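Long-range contact in aldehyde dehydrogenase 12 (Zea mays, PDB 6D97), which catalyses the NAD-dependent oxidation of L-glutamate gamma-semialdehyde to glutamate, the last step of proline catabolism in plants: residues Q35-N47 / W59-K73. Residues are numbered along the deposited sequence; the frame is centred on the assembly and turned at random.
Sequences QEVSGSSPAEVQN and WNWIVDPLNGDKFIK
Ala43 and Glu44 pair in parallel with Ile72 and Lys73 through three backbone hydrogen bonds. Ala43 N donates to Phe71 O (3.0 Å), Lys73 N to Ala43 O (2.9 Å), and Val45 N to Lys73 O (2.8 Å). CA-H...O contacts, such as that of Glu44 CA with Lys73 O at 3.2 Å, run between these bonds.

On one face of the sheet the chains of Glu44 and Lys73 lie side by side. Each has CG between its backbone N and carbonyl carbon (chi1 60° and 61°) and is extended beyond, which lays the two alongside each other. Their opposite charges stay beyond salt-bridge range, Glu44 OE2 being 4.1 Å from Lys73 NZ. The Glu44 carboxylate, its plane turned 56° from the Trp59 ring, brings OE1 to 3.5 Å from CH2 of that indole, while CD of Lys73 lies over the rim of one indole face. Replacing Glu44 by alanine would probably leave the Lys73 ammonium without its nearby opposite charge and open a gap beside the Trp59 ring.

Apolar contacts complete the pairing. Val45 CG2 meets Ile72 CG2 at 3.7 Å on the other face, Pro42 CB reaches the edge of the Trp61 ring, and Val37 CG2 lies 4.0 Å from Phe71 CD2. Phe71 and Ile72 together face Ile62, forming a classic beta bulge in the hairpin.

Strand 43-49 lies between strands 52-54 and 70-74 in a mixed four-stranded sheet, with 60-63 at the far edge. Ile229 of helix 229-240 packs against Ala43, Val45 and Ile72, and Arg136 of helix 124-137 touches Phe71 and bonds to Val37 O, joining this N-terminal sheet to the helices packed against it.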
ATOM      1  N   GLN A  35       5.605   3.979 -45.741  1.00 41.48           N
ATOM      2  CA  GLN A  35       6.219   4.899 -46.686  1.00 48.93           C
ATOM      3  C   GLN A  35       5.640   4.767 -48.090  1.00 54.03           C
ATOM      4  O   GLN A  35       5.782   5.698 -48.892  1.00 65.33           O
ATOM      5  CB  GLN A  35       7.738   4.704 -46.704  1.00 53.33           C
ATOM      6  CG  GLN A  35       8.213   3.254 -46.698  1.00 65.62           C
ATOM      7  CD  GLN A  35       8.027   2.568 -45.354  1.00 70.14           C
ATOM      8  OE1 GLN A  35       7.276   1.600 -45.245  1.00 68.44           O
ATOM      9  NE2 GLN A  35       8.699   3.073 -44.326  1.00 63.91           N
ATOM     10  N   GLU A  36       4.970   3.655 -48.395  1.00 43.33           N
ATOM     11  CA  GLU A  36       4.409   3.419 -49.720  1.00 42.17           C
ATOM     12  C   GLU A  36       3.008   3.996 -49.898  1.00 39.98           C
ATOM     13  O   GLU A  36       2.652   4.387 -51.015  1.00 46.57           O
ATOM     14  CB  GLU A  36       4.347   1.915 -50.000  1.00 52.15           C
ATOM     15  CG  GLU A  36       5.095   1.468 -51.251  1.00 61.44           C
ATOM     16  CD  GLU A  36       6.550   1.116 -50.977  1.00 76.55           C
ATOM     17  OE1 GLU A  36       7.329   2.020 -50.600  1.00 78.71           O
ATOM     18  OE2 GLU A  36       6.911  -0.072 -51.128  1.00 79.43           O
ATOM     19  N   VAL A  37       2.216   4.051 -48.825  1.00 43.34           N
ATOM     20  CA  VAL A  37       0.788   4.329 -48.940  1.00 41.14           C
ATOM     21  C   VAL A  37       0.557   5.739 -49.476  1.00 46.65           C
ATOM     22  O   VAL A  37       1.116   6.723 -48.974  1.00 33.08           O
ATOM     23  CB  VAL A  37       0.086   4.102 -47.593  1.00 43.07           C
ATOM     24  CG1 VAL A  37       0.766   4.886 -46.488  1.00 46.40           C
ATOM     25  CG2 VAL A  37      -1.391   4.458 -47.716  1.00 44.74           C
ATOM     26  N   SER A  38      -0.268   5.839 -50.515  1.00 47.69           N
ATOM     27  CA  SER A  38      -0.472   7.091 -51.233  1.00 47.01           C
ATOM     28  C   SER A  38      -1.818   7.039 -51.943  1.00 47.21           C
ATOM     29  O   SER A  38      -2.566   6.068 -51.825  1.00 52.44           O
ATOM     30  CB  SER A  38       0.661   7.329 -52.237  1.00 39.99           C
ATOM     31  OG  SER A  38       0.688   6.292 -53.199  1.00 39.65           O
ATOM     32  N   GLY A  39      -2.118   8.097 -52.699  1.00 44.66           N
ATOM     33  CA  GLY A  39      -3.337   8.095 -53.487  1.00 44.83           C
ATOM     34  C   GLY A  39      -3.354   6.984 -54.521  1.00 53.58           C
ATOM     35  O   GLY A  39      -4.406   6.412 -54.819  1.00 53.79           O
ATOM     36  N   SER A  40      -2.185   6.653 -55.070  1.00 57.63           N
ATOM     37  CA  SER A  40      -2.078   5.591 -56.060  1.00 48.93           C
ATOM     38  C   SER A  40      -1.882   4.214 -55.441  1.00 47.36           C
ATOM     39  O   SER A  40      -2.114   3.209 -56.123  1.00 46.02           O
ATOM     40  CB  SER A  40      -0.926   5.884 -57.027  1.00 51.26           C
ATOM     41  OG  SER A  40       0.293   6.064 -56.329  1.00 66.21           O
ATOM     42  N   SER A  41      -1.465   4.139 -54.178  1.00 43.41           N
ATOM     43  CA  SER A  41      -1.336   2.875 -53.452  1.00 43.54           C
ATOM     44  C   SER A  41      -2.034   3.007 -52.104  1.00 40.45           C
ATOM     45  O   SER A  41      -1.388   3.034 -51.050  1.00 36.72           O
ATOM     46  CB  SER A  41       0.133   2.484 -53.278  1.00 48.06           C
ATOM     47  OG  SER A  41       0.614   1.751 -54.393  1.00 67.28           O
ATOM     48  N   PRO A  42      -3.361   3.092 -52.101  1.00 38.41           N
ATOM     49  CA  PRO A  42      -4.085   3.315 -50.847  1.00 35.47           C
ATOM     50  C   PRO A  42      -4.126   2.071 -49.974  1.00 44.67           C
ATOM     51  O   PRO A  42      -4.015   0.937 -50.439  1.00 47.03           O
ATOM     52  CB  PRO A  42      -5.493   3.694 -51.318  1.00 36.06           C
ATOM     53  CG  PRO A  42      -5.638   3.002 -52.626  1.00 37.52           C
ATOM     54  CD  PRO A  42      -4.274   2.996 -53.256  1.00 37.99           C
ATOM     55  N   ALA A  43      -4.304   2.314 -48.679  1.00 33.57           N
ATOM     56  CA  ALA A  43      -4.492   1.271 -47.687  1.00 32.85           C
ATOM     57  C   ALA A  43      -5.936   1.279 -47.208  1.00 39.56           C
ATOM     58  O   ALA A  43      -6.665   2.258 -47.385  1.00 34.88           O
ATOM     59  CB  ALA A  43      -3.547   1.463 -46.497  1.00 31.64           C
ATOM     60  N   GLU A  44      -6.351   0.173 -46.597  1.00 39.76           N
ATOM     61  CA  GLU A  44      -7.676   0.086 -46.007  1.00 39.82           C
ATOM     62  C   GLU A  44      -7.572  -0.281 -44.535  1.00 41.38           C
ATOM     63  O   GLU A  44      -6.641  -0.972 -44.109  1.00 35.81           O
ATOM     64  CB  GLU A  44      -8.568  -0.927 -46.741  1.00 46.38           C
ATOM     65  CG  GLU A  44      -8.061  -2.355 -46.775  1.00 50.65           C
ATOM     66  CD  GLU A  44      -9.106  -3.317 -47.324  1.00 60.83           C
ATOM     67  OE1 GLU A  44      -9.651  -4.120 -46.533  1.00 57.71           O
ATOM     68  OE2 GLU A  44      -9.393  -3.254 -48.541  1.00 61.77           O
ATOM     69  N   VAL A  45      -8.535   0.211 -43.761  1.00 41.37           N
ATOM     70  CA  VAL A  45      -8.643  -0.068 -42.335  1.00 33.17           C
ATOM     71  C   VAL A  45      -9.952  -0.804 -42.101  1.00 35.45           C
ATOM     72  O   VAL A  45     -11.016  -0.339 -42.526  1.00 33.01           O
ATOM     73  CB  VAL A  45      -8.589   1.220 -41.494  1.00 29.81           C
ATOM     74  CG1 VAL A  45      -8.678   0.889 -40.008  1.00 28.72           C
ATOM     75  CG2 VAL A  45      -7.327   1.985 -41.808  1.00 28.12           C
ATOM     76  N   GLN A  46      -9.873  -1.945 -41.432  1.00 37.08           N
ATOM     77  CA  GLN A  46     -11.036  -2.783 -41.200  1.00 29.42           C
ATOM     78  C   GLN A  46     -11.432  -2.755 -39.734  1.00 28.37           C
ATOM     79  O   GLN A  46     -10.673  -2.330 -38.857  1.00 32.14           O
ATOM     80  CB  GLN A  46     -10.764  -4.224 -41.643  1.00 30.08           C
ATOM     81  CG  GLN A  46     -10.411  -4.360 -43.112  1.00 45.38           C
ATOM     82  CD  GLN A  46     -10.117  -5.788 -43.505  1.00 53.98           C
ATOM     83  OE1 GLN A  46      -8.975  -6.239 -43.439  1.00 54.59           O
ATOM     84  NE2 GLN A  46     -11.153  -6.515 -43.907  1.00 52.14           N
ATOM     85  N   ASN A  47     -12.644  -3.222 -39.484  1.00 32.00           N
ATOM     86  CA  ASN A  47     -13.106  -3.466 -38.131  1.00 35.28           C
ATOM     87  C   ASN A  47     -12.759  -4.891 -37.720  1.00 27.79           C
ATOM     88  O   ASN A  47     -12.496  -5.760 -38.553  1.00 34.40           O
ATOM     89  CB  ASN A  47     -14.615  -3.239 -38.023  1.00 30.60           C
ATOM     90  CG  ASN A  47     -15.050  -1.918 -38.631  1.00 29.12           C
ATOM     91  OD1 ASN A  47     -14.817  -0.849 -38.061  1.00 27.87           O
ATOM     92  ND2 ASN A  47     -15.686  -1.984 -39.800  1.00 29.75           N
ATOM     93  N   TRP A  59     -17.325   2.536 -47.453  1.00 41.81           N
ATOM     94  CA  TRP A  59     -16.016   3.018 -47.040  1.00 49.27           C
ATOM     95  C   TRP A  59     -15.982   4.541 -47.068  1.00 48.35           C
ATOM     96  O   TRP A  59     -16.648   5.181 -47.885  1.00 46.45           O
ATOM     97  CB  TRP A  59     -14.914   2.475 -47.954  1.00 53.06           C
ATOM     98  CG  TRP A  59     -14.766   0.979 -47.970  1.00 57.67           C
ATOM     99  CD1 TRP A  59     -15.480   0.087 -48.720  1.00 58.96           C
ATOM    100  CD2 TRP A  59     -13.819   0.204 -47.224  1.00 47.97           C
ATOM    101  NE1 TRP A  59     -15.045  -1.194 -48.476  1.00 55.78           N
ATOM    102  CE2 TRP A  59     -14.025  -1.149 -47.564  1.00 48.45           C
ATOM    103  CE3 TRP A  59     -12.822   0.523 -46.296  1.00 34.69           C
ATOM    104  CZ2 TRP A  59     -13.272  -2.182 -47.006  1.00 44.85           C
ATOM    105  CZ3 TRP A  59     -12.075  -0.503 -45.745  1.00 35.64           C
ATOM    106  CH2 TRP A  59     -12.304  -1.839 -46.102  1.00 39.53           C
ATOM    107  N   ASN A  60     -15.189   5.118 -46.170  1.00 43.83           N
ATOM    108  CA  ASN A  60     -14.939   6.552 -46.144  1.00 44.24           C
ATOM    109  C   ASN A  60     -13.454   6.802 -46.366  1.00 46.05           C
ATOM    110  O   ASN A  60     -12.610   6.060 -45.852  1.00 44.58           O
ATOM    111  CB  ASN A  60     -15.391   7.174 -44.821  1.00 36.20           C
ATOM    112  N   TRP A  61     -13.135   7.841 -47.133  1.00 44.57           N
ATOM    113  CA  TRP A  61     -11.754   8.135 -47.495  1.00 39.52           C
ATOM    114  C   TRP A  61     -11.154   9.161 -46.545  1.00 36.35           C
ATOM    115  O   TRP A  61     -11.761  10.203 -46.273  1.00 37.01           O
ATOM    116  CB  TRP A  61     -11.657   8.642 -48.935  1.00 38.46           C
ATOM    117  CG  TRP A  61     -11.733   7.559 -49.979  1.00 42.96           C
ATOM    118  CD1 TRP A  61     -12.791   7.281 -50.793  1.00 48.06           C
ATOM    119  CD2 TRP A  61     -10.709   6.613 -50.317  1.00 41.99           C
ATOM    120  NE1 TRP A  61     -12.490   6.225 -51.621  1.00 51.95           N
ATOM    121  CE2 TRP A  61     -11.219   5.795 -51.348  1.00 47.55           C
ATOM    122  CE3 TRP A  61      -9.411   6.381 -49.853  1.00 40.78           C
ATOM    123  CZ2 TRP A  61     -10.476   4.759 -51.921  1.00 42.05           C
ATOM    124  CZ3 TRP A  61      -8.676   5.350 -50.424  1.00 42.47           C
ATOM    125  CH2 TRP A  61      -9.211   4.554 -51.447  1.00 42.07           C
ATOM    126  N   ILE A  62      -9.962   8.855 -46.043  1.00 40.72           N
ATOM    127  CA  ILE A  62      -9.140   9.791 -45.289  1.00 39.50           C
ATOM    128  C   ILE A  62      -8.126  10.390 -46.252  1.00 44.41           C
ATOM    129  O   ILE A  62      -7.523   9.666 -47.055  1.00 44.94           O
ATOM    130  CB  ILE A  62      -8.433   9.091 -44.115  1.00 32.61           C
ATOM    131  CG1 ILE A  62      -9.455   8.418 -43.192  1.00 33.54           C
ATOM    132  CG2 ILE A  62      -7.545  10.072 -43.360  1.00 29.54           C
ATOM    133  CD1 ILE A  62     -10.490   9.362 -42.625  1.00 34.85           C
ATOM    134  N   VAL A  63      -7.941  11.703 -46.187  1.00 39.31           N
ATOM    135  CA  VAL A  63      -6.975  12.357 -47.062  1.00 36.28           C
ATOM    136  C   VAL A  63      -5.640  12.480 -46.344  1.00 39.61           C
ATOM    137  O   VAL A  63      -5.567  12.605 -45.117  1.00 33.21           O
ATOM    138  CB  VAL A  63      -7.473  13.734 -47.554  1.00 36.52           C
ATOM    139  CG1 VAL A  63      -8.642  13.563 -48.515  1.00 38.27           C
ATOM    140  CG2 VAL A  63      -7.834  14.632 -46.383  1.00 32.66           C
ATOM    141  N   ASP A  64      -4.573  12.423 -47.134  1.00 31.72           N
ATOM    142  CA  ASP A  64      -3.219  12.631 -46.634  1.00 31.16           C
ATOM    143  C   ASP A  64      -3.089  14.067 -46.143  1.00 31.29           C
ATOM    144  O   ASP A  64      -3.287  15.001 -46.931  1.00 38.67           O
ATOM    145  CB  ASP A  64      -2.202  12.333 -47.740  1.00 32.00           C
ATOM    146  CG  ASP A  64      -0.751  12.388 -47.263  1.00 36.33           C
ATOM    147  OD1 ASP A  64      -0.425  13.156 -46.333  1.00 30.81           O
ATOM    148  OD2 ASP A  64       0.079  11.655 -47.841  1.00 44.12           O
ATOM    149  N   PRO A  65      -2.754  14.293 -44.870  1.00 32.82           N
ATOM    150  CA  PRO A  65      -2.677  15.673 -44.362  1.00 30.56           C
ATOM    151  C   PRO A  65      -1.626  16.525 -45.048  1.00 33.01           C
ATOM    152  O   PRO A  65      -1.663  17.752 -44.888  1.00 34.88           O
ATOM    153  CB  PRO A  65      -2.343  15.485 -42.875  1.00 28.75           C
ATOM    154  CG  PRO A  65      -2.738  14.074 -42.565  1.00 32.71           C
ATOM    155  CD  PRO A  65      -2.465  13.303 -43.819  1.00 33.28           C
ATOM    156  N   LEU A  66      -0.694  15.930 -45.791  1.00 30.72           N
ATOM    157  CA  LEU A  66       0.362  16.694 -46.441  1.00 34.94           C
ATOM    158  C   LEU A  66       0.035  17.069 -47.877  1.00 34.72           C
ATOM    159  O   LEU A  66       0.649  18.004 -48.407  1.00 42.13           O
ATOM    160  CB  LEU A  66       1.684  15.917 -46.423  1.00 31.24           C
ATOM    161  CG  LEU A  66       2.470  15.814 -45.114  1.00 39.18           C
ATOM    162  CD1 LEU A  66       3.782  15.082 -45.348  1.00 30.42           C
ATOM    163  CD2 LEU A  66       2.736  17.191 -44.537  1.00 32.76           C
ATOM    164  N   ASN A  67      -0.910  16.376 -48.523  1.00 40.56           N
ATOM    165  CA  ASN A  67      -1.181  16.681 -49.923  1.00 42.21           C
ATOM    166  C   ASN A  67      -2.622  16.467 -50.374  1.00 38.96           C
ATOM    167  O   ASN A  67      -2.919  16.782 -51.528  1.00 40.89           O
ATOM    168  CB  ASN A  67      -0.227  15.867 -50.817  1.00 35.67           C
ATOM    169  CG  ASN A  67      -0.341  14.371 -50.589  1.00 41.25           C
ATOM    170  OD1 ASN A  67      -1.418  13.857 -50.295  1.00 39.38           O
ATOM    171  ND2 ASN A  67       0.776  13.666 -50.727  1.00 34.69           N
ATOM    172  N   GLY A  68      -3.523  15.946 -49.539  1.00 44.23           N
ATOM    173  CA  GLY A  68      -4.913  15.786 -49.921  1.00 36.94           C
ATOM    174  C   GLY A  68      -5.261  14.498 -50.635  1.00 39.70           C
ATOM    175  O   GLY A  68      -6.441  14.282 -50.943  1.00 45.66           O
ATOM    176  N   ASP A  69      -4.281  13.642 -50.913  1.00 43.77           N
ATOM    177  CA  ASP A  69      -4.548  12.365 -51.561  1.00 42.90           C
ATOM    178  C   ASP A  69      -5.515  11.526 -50.733  1.00 35.58           C
ATOM    179  O   ASP A  69      -5.398  11.445 -49.510  1.00 33.88           O
ATOM    180  CB  ASP A  69      -3.243  11.585 -51.749  1.00 49.97           C
ATOM    181  CG  ASP A  69      -2.362  12.152 -52.847  1.00 56.20           C
ATOM    182  OD1 ASP A  69      -2.808  13.078 -53.561  1.00 51.31           O
ATOM    183  OD2 ASP A  69      -1.221  11.653 -52.993  1.00 62.54           O
ATOM    184  N   LYS A  70      -6.474  10.894 -51.409  1.00 38.75           N
ATOM    185  CA  LYS A  70      -7.255   9.830 -50.787  1.00 39.57           C
ATOM    186  C   LYS A  70      -6.371   8.601 -50.617  1.00 35.07           C
ATOM    187  O   LYS A  70      -6.299   7.765 -51.523  1.00 48.42           O
ATOM    188  CB  LYS A  70      -8.480   9.475 -51.635  1.00 42.05           C
ATOM    189  CG  LYS A  70      -9.599  10.510 -51.644  1.00 41.74           C
ATOM    190  CD  LYS A  70     -10.725  10.087 -52.591  1.00 47.43           C
ATOM    191  CE  LYS A  70     -11.934  11.010 -52.491  1.00 51.30           C
ATOM    192  NZ  LYS A  70     -13.071  10.572 -53.359  1.00 55.02           N
ATOM    193  N   PHE A  71      -5.689   8.470 -49.477  1.00 35.80           N
ATOM    194  CA  PHE A  71      -4.704   7.407 -49.328  1.00 33.70           C
ATOM    195  C   PHE A  71      -5.079   6.320 -48.325  1.00 32.84           C
ATOM    196  O   PHE A  71      -4.376   5.308 -48.254  1.00 39.55           O
ATOM    197  CB  PHE A  71      -3.323   8.003 -48.983  1.00 33.14           C
ATOM    198  CG  PHE A  71      -3.151   8.465 -47.550  1.00 33.39           C
ATOM    199  CD1 PHE A  71      -4.197   8.994 -46.803  1.00 34.84           C
ATOM    200  CD2 PHE A  71      -1.893   8.397 -46.968  1.00 31.81           C
ATOM    201  CE1 PHE A  71      -3.988   9.414 -45.497  1.00 34.58           C
ATOM    202  CE2 PHE A  71      -1.677   8.821 -45.675  1.00 33.33           C
ATOM    203  CZ  PHE A  71      -2.724   9.329 -44.936  1.00 39.36           C
ATOM    204  N   ILE A  72      -6.166   6.475 -47.570  1.00 34.39           N
ATOM    205  CA  ILE A  72      -6.642   5.433 -46.660  1.00 34.65           C
ATOM    206  C   ILE A  72      -8.164   5.394 -46.710  1.00 38.65           C
ATOM    207  O   ILE A  72      -8.818   6.420 -46.504  1.00 39.56           O
ATOM    208  CB  ILE A  72      -6.181   5.661 -45.205  1.00 37.09           C
ATOM    209  CG1 ILE A  72      -4.654   5.614 -45.090  1.00 32.33           C
ATOM    210  CG2 ILE A  72      -6.809   4.626 -44.279  1.00 37.64           C
ATOM    211  CD1 ILE A  72      -4.126   6.091 -43.755  1.00 36.42           C
ATOM    212  N   LYS A  73      -8.731   4.216 -46.968  1.00 41.13           N
ATOM    213  CA  LYS A  73     -10.171   4.029 -46.851  1.00 37.28           C
ATOM    214  C   LYS A  73     -10.481   3.259 -45.573  1.00 39.41           C
ATOM    215  O   LYS A  73      -9.792   2.294 -45.232  1.00 37.52           O
ATOM    216  CB  LYS A  73     -10.762   3.316 -48.073  1.00 37.63           C
ATOM    217  CG  LYS A  73     -10.250   1.920 -48.364  1.00 38.66           C
ATOM    218  CD  LYS A  73     -10.999   1.341 -49.570  1.00 44.87           C
ATOM    219  CE  LYS A  73     -10.619  -0.107 -49.859  1.00 53.76           C
ATOM    220  NZ  LYS A  73     -11.507  -0.711 -50.899  1.00 59.25           N
TER